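Odorant-binding protein 1F (Rattus norvegicus, PDB 3FIQ) probably binds a wide variety of chemical odorants in the nasal epithelium, as a secreted carrier of the lipocalin family. Local coordinates at residues D75-T80 and Y87-K92; P9-G14 and L91-D96. One frame throughout, in Å; residues are numbered along the deposited sequence.

Interaction 1. Residues D75-T80 and Y87-K92; sequences DGRYTT and YFHVLK
Tyr78 and Phe88 form the hydrogen-bonded pair of an antiparallel beta hairpin, strands 78-81 and 85-93, in the curled antiparallel sheet of the lipocalin barrel. Tyr78 N donates to Phe88 O at 2.8 Å, and Phe88 N returns a bond to Tyr78 O. Packing is tightest on the face that carries these two side chains. With CG of Phe88 set between its backbone N and carbonyl carbon (chi1 69°), the ring swings over toward the neighbouring strand and lays one face on CB of Tyr78, a CH-pi contact with Tyr78 CB 3.4 Å from Phe88 CZ. The two rings are nearly parallel, 16° apart, but slid so far that they barely overlap. Thr80 CG2 meets the rim of the phenylalanine near its plane, and Leu51 and Ile53 of strand 50-59 also touch this ring, while Tyr78 OH bonds to Cys48 O.

Elsewhere contacts are fewer, and Tyr87 and Arg77 are partly exposed. On the other face Thr79 CG2 approaches the Tyr87 ring obliquely, 3.7 Å from Tyr87 CD2. Just before strand 78-81, the Arg77 guanidinium lies flat on the imidazole of His89, its CZ over the ring centre and the planes 18° apart. An Asx turn, Arg77 N to Asp75 OD1, shapes the chain here. A water bridges the backbones, donating to Gly76 O and accepting from Val90 N at 2.9 Å.

Interaction 2. Residues P9-G14 and L91-D96; sequences PSEVNG and LKKTDD. With EDO (1,2-ethanediol), chain D.
Glu11 and Lys93 join the short N-terminal helix 9-12 to the end of strand 85-93 in the lipocalin sheet, through a surface contact that is almost wholly polar. The ionic part is a forked salt bridge: Lys93 NZ sits 2.8 Å from Glu11 OE2 and 2.9 Å from Glu11 OE1, although both hydrogen bonds are weak in geometry. CG of Glu11 is anti to its carbonyl carbon (chi1 -74°), which sends the extended chain out toward the lysine, and the two side chains meet at about a right angle. Each group has a further partner just before the helix. Lys93 NZ also donates to Asp6 O, and Glu11 OE1 accepts from Ser8 N, which would tend to fix the rotation of the carboxylate. Were Glu11 replaced by an alanine, the Lys93 ammonium would probably lose its carboxylate mate, keeping Asp6 O, and Ser8 N would lose this acceptor.

Apolar contact comes from the lysine's surroundings, where its side chain rests against Leu5, Ile7 and Ile98.

The solvent-mediated part runs through the backbones. A water donates to Asp95 O at 2.8 Å and to Glu11 O at a doubtfully short 2.5 Å, spanning helix and turn. Beside it lies a 1,2-ethanediol molecule, probably from the crystallisation liquor; its O2 is 3.1 Å from the water oxygen, and its O1 donates to Ser10 O at 2.9 Å.

Both contacts draw on strand 85-93, which is broken at a bulge where Leu91 and Lys92 both face Phe99; these two residues are common to the segments 87-92 and 91-96, though neither carries a contact across. The centres of the two contacts lie 14 Å apart. Interaction 1 pairs the earlier part of the strand with its hairpin neighbour 78-81, local in sequence and largely buried. Interaction 2 follows beyond the corner at Leu91, at the surface, and links the end of the strand and the turn after it to helix 9-12, over a sequence gap of 76 residues. One strand thus contributes to the body of the barrel through main-chain pairing and, at its end, ties the N-terminal helix to the sheet through charge and water.

Interaction 1. Residues D75-T80 and Y87-K92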
# COMPACT_ATOMS: atom_id res chain seq x y z
N ASP A 75 -3.16 -18.58 -2.65
CA ASP A 75 -3.73 -17.76 -3.70
C ASP A 75 -2.96 -16.50 -3.99
O ASP A 75 -3.34 -15.66 -4.85
CB ASP A 75 -5.19 -17.43 -3.43
CG ASP A 75 -5.42 -16.63 -2.17
OD1 ASP A 75 -4.51 -16.25 -1.46
OD2 ASP A 75 -6.59 -16.48 -1.88
N GLY A 76 -1.87 -16.34 -3.25
CA GLY A 76 -1.02 -15.19 -3.49
C GLY A 76 -1.33 -14.01 -2.63
O GLY A 76 -0.53 -13.09 -2.64
N ARG A 77 -2.47 -14.00 -1.95
CA ARG A 77 -2.82 -12.93 -1.08
C ARG A 77 -2.04 -13.05 0.25
O ARG A 77 -1.70 -14.11 0.72
CB ARG A 77 -4.30 -12.89 -0.79
CG ARG A 77 -5.16 -12.22 -1.79
CD ARG A 77 -4.94 -12.77 -3.17
NE ARG A 77 -5.94 -12.10 -3.99
CZ ARG A 77 -6.06 -12.25 -5.30
NH1 ARG A 77 -5.27 -13.07 -5.93
NH2 ARG A 77 -7.03 -11.60 -5.94
N TYR A 78 -1.71 -11.89 0.80
CA TYR A 78 -1.32 -11.80 2.21
C TYR A 78 -2.54 -11.31 3.01
O TYR A 78 -3.29 -10.44 2.56
CB TYR A 78 -0.24 -10.71 2.31
CG TYR A 78 1.04 -11.13 1.73
CD1 TYR A 78 1.35 -10.94 0.40
CD2 TYR A 78 2.02 -11.71 2.54
CE1 TYR A 78 2.55 -11.41 -0.12
CE2 TYR A 78 3.25 -12.13 2.04
CZ TYR A 78 3.48 -12.02 0.70
OH TYR A 78 4.69 -12.43 0.16
N THR A 79 -2.70 -11.82 4.22
CA THR A 79 -3.67 -11.29 5.16
C THR A 79 -2.95 -10.61 6.33
O THR A 79 -1.91 -11.04 6.79
CB THR A 79 -4.63 -12.42 5.72
OG1 THR A 79 -3.85 -13.44 6.26
CG2 THR A 79 -5.54 -12.90 4.65
N THR A 80 -3.61 -9.58 6.83
CA THR A 80 -3.22 -8.96 8.09
C THR A 80 -4.40 -8.19 8.65
O THR A 80 -5.24 -7.63 7.96
CB THR A 80 -1.97 -8.04 7.96
OG1 THR A 80 -1.51 -7.71 9.29
CG2 THR A 80 -2.27 -6.81 7.14
N TYR A 87 -6.63 -8.03 2.89
CA TYR A 87 -6.26 -9.00 1.91
C TYR A 87 -5.51 -8.26 0.77
O TYR A 87 -6.12 -7.50 0.00
CB TYR A 87 -7.49 -9.66 1.34
CG TYR A 87 -8.45 -10.19 2.33
CD1 TYR A 87 -9.46 -9.40 2.84
CD2 TYR A 87 -8.40 -11.50 2.71
CE1 TYR A 87 -10.36 -9.89 3.75
CE2 TYR A 87 -9.28 -12.04 3.66
CZ TYR A 87 -10.27 -11.21 4.17
OH TYR A 87 -11.17 -11.66 5.06
N PHE A 88 -4.19 -8.44 0.71
CA PHE A 88 -3.41 -7.69 -0.26
C PHE A 88 -2.52 -8.53 -1.14
O PHE A 88 -2.11 -9.62 -0.78
CB PHE A 88 -2.66 -6.54 0.43
CG PHE A 88 -1.54 -6.92 1.35
CD1 PHE A 88 -1.74 -7.08 2.72
CD2 PHE A 88 -0.26 -7.03 0.83
CE1 PHE A 88 -0.67 -7.36 3.55
CE2 PHE A 88 0.81 -7.32 1.66
CZ PHE A 88 0.61 -7.44 3.00
N HIS A 89 -2.26 -8.04 -2.34
CA HIS A 89 -1.40 -8.77 -3.26
C HIS A 89 -0.73 -7.80 -4.23
O HIS A 89 -1.09 -6.63 -4.29
CB HIS A 89 -2.18 -9.91 -3.99
CG HIS A 89 -3.22 -9.47 -4.97
ND1 HIS A 89 -4.44 -8.95 -4.61
CD2 HIS A 89 -3.24 -9.52 -6.32
CE1 HIS A 89 -5.15 -8.68 -5.70
NE2 HIS A 89 -4.43 -9.00 -6.75
N VAL A 90 0.22 -8.30 -5.02
CA VAL A 90 1.01 -7.44 -5.91
C VAL A 90 0.39 -7.42 -7.30
O VAL A 90 0.11 -8.46 -7.86
CB VAL A 90 2.42 -8.00 -5.97
CG1 VAL A 90 3.27 -7.18 -7.01
CG2 VAL A 90 3.07 -7.94 -4.58
N LEU A 91 0.07 -6.27 -7.81
CA LEU A 91 -0.50 -6.15 -9.13
C LEU A 91 0.58 -5.87 -10.15
O LEU A 91 0.47 -6.25 -11.32
CB LEU A 91 -1.46 -4.96 -9.24
CG LEU A 91 -2.66 -4.86 -8.44
CD1 LEU A 91 -3.40 -3.54 -8.71
CD2 LEU A 91 -3.56 -6.05 -8.74
N LYS A 92 1.62 -5.18 -9.77
CA LYS A 92 2.68 -4.83 -10.70
C LYS A 92 3.93 -4.63 -9.93
O LYS A 92 3.92 -4.12 -8.84
CB LYS A 92 2.37 -3.54 -11.45
CG LYS A 92 3.57 -2.90 -12.19
CD LYS A 92 3.42 -1.39 -12.32
CE LYS A 92 4.71 -0.72 -12.69
NZ LYS A 92 4.86 -0.79 -14.16
O HOH W 1 0.79 -11.17 -4.84

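Interaction 2. Residues P9-G14 and L91-D96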
# COMPACT_ATOMS: atom_id res chain seq x y z
N PRO A 9 12.37 -12.08 -1.00
CA PRO A 9 13.06 -11.20 -0.07
C PRO A 9 14.02 -10.22 -0.71
O PRO A 9 14.14 -9.05 -0.28
CB PRO A 9 13.80 -12.14 0.85
CG PRO A 9 13.12 -13.49 0.64
CD PRO A 9 12.43 -13.51 -0.63
N SER A 10 14.81 -10.70 -1.67
CA SER A 10 15.75 -9.82 -2.34
C SER A 10 15.03 -8.67 -3.01
O SER A 10 15.54 -7.53 -3.03
CB SER A 10 16.50 -10.61 -3.44
OG SER A 10 17.39 -11.54 -2.85
N GLU A 11 13.85 -8.92 -3.57
CA GLU A 11 13.07 -7.86 -4.22
C GLU A 11 12.55 -6.82 -3.23
O GLU A 11 12.62 -5.59 -3.46
CB GLU A 11 11.90 -8.42 -5.01
CG GLU A 11 12.33 -9.10 -6.33
CD GLU A 11 11.28 -9.93 -6.98
OE1 GLU A 11 10.38 -10.45 -6.33
OE2 GLU A 11 11.38 -10.13 -8.20
N VAL A 12 12.05 -7.31 -2.12
CA VAL A 12 11.34 -6.38 -1.24
C VAL A 12 12.10 -5.82 -0.04
O VAL A 12 11.75 -4.74 0.41
CB VAL A 12 10.00 -6.93 -0.76
CG1 VAL A 12 9.16 -7.40 -1.89
CG2 VAL A 12 10.24 -7.98 0.11
N ASN A 13 13.14 -6.46 0.47
CA ASN A 13 13.70 -6.09 1.72
C ASN A 13 14.39 -4.74 1.63
O ASN A 13 15.25 -4.53 0.79
CB ASN A 13 14.64 -7.16 2.23
CG ASN A 13 13.89 -8.35 2.78
OD1 ASN A 13 12.70 -8.46 2.65
ND2 ASN A 13 14.63 -9.29 3.30
N GLY A 14 14.01 -3.80 2.47
CA GLY A 14 14.63 -2.49 2.45
C GLY A 14 13.62 -1.39 2.69
O GLY A 14 12.47 -1.69 3.01
N LEU A 91 0.07 -6.27 -7.81
CA LEU A 91 -0.50 -6.15 -9.13
C LEU A 91 0.58 -5.87 -10.15
O LEU A 91 0.47 -6.25 -11.32
CB LEU A 91 -1.46 -4.96 -9.24
CG LEU A 91 -2.66 -4.86 -8.44
CD1 LEU A 91 -3.40 -3.54 -8.71
CD2 LEU A 91 -3.56 -6.05 -8.74
N LYS A 92 1.62 -5.18 -9.77
CA LYS A 92 2.68 -4.83 -10.70
C LYS A 92 3.93 -4.63 -9.93
O LYS A 92 3.92 -4.12 -8.84
CB LYS A 92 2.37 -3.54 -11.45
CG LYS A 92 3.57 -2.90 -12.19
CD LYS A 92 3.42 -1.39 -12.32
CE LYS A 92 4.71 -0.72 -12.69
NZ LYS A 92 4.86 -0.79 -14.16
N LYS A 93 5.05 -5.03 -10.51
CA LYS A 93 6.29 -4.75 -9.80
C LYS A 93 7.44 -4.54 -10.79
O LYS A 93 7.52 -5.22 -11.83
CB LYS A 93 6.69 -5.81 -8.79
CG LYS A 93 6.80 -7.21 -9.28
CD LYS A 93 7.61 -8.15 -8.35
CE LYS A 93 8.10 -9.29 -9.24
NZ LYS A 93 8.59 -10.46 -8.57
N THR A 94 8.31 -3.61 -10.42
CA THR A 94 9.59 -3.34 -11.06
C THR A 94 10.59 -3.28 -9.91
O THR A 94 10.22 -3.47 -8.73
CB THR A 94 9.59 -2.02 -11.79
OG1 THR A 94 9.55 -0.92 -10.85
CG2 THR A 94 8.40 -1.89 -12.67
N ASP A 95 11.86 -3.04 -10.22
CA ASP A 95 12.83 -3.04 -9.12
C ASP A 95 12.59 -1.90 -8.13
O ASP A 95 12.92 -2.05 -6.95
CB ASP A 95 14.29 -3.03 -9.62
CG ASP A 95 14.63 -1.77 -10.34
OD1 ASP A 95 14.13 -1.61 -11.46
OD2 ASP A 95 15.41 -0.94 -9.80
N ASP A 96 11.98 -0.80 -8.58
CA ASP A 96 11.83 0.35 -7.68
C ASP A 96 10.40 0.85 -7.46
O ASP A 96 10.22 1.82 -6.76
CB ASP A 96 12.77 1.50 -8.07
CG ASP A 96 12.53 1.97 -9.44
OD1 ASP A 96 11.51 1.58 -10.00
OD2 ASP A 96 13.36 2.73 -9.97
C1 EDO D . 16.94 -6.93 -5.95
O1 EDO D . 16.58 -5.82 -5.10
C2 EDO D . 16.28 -6.82 -7.30
O2 EDO D . 15.00 -6.16 -7.26
O HOH W 2 12.79 -4.60 -5.79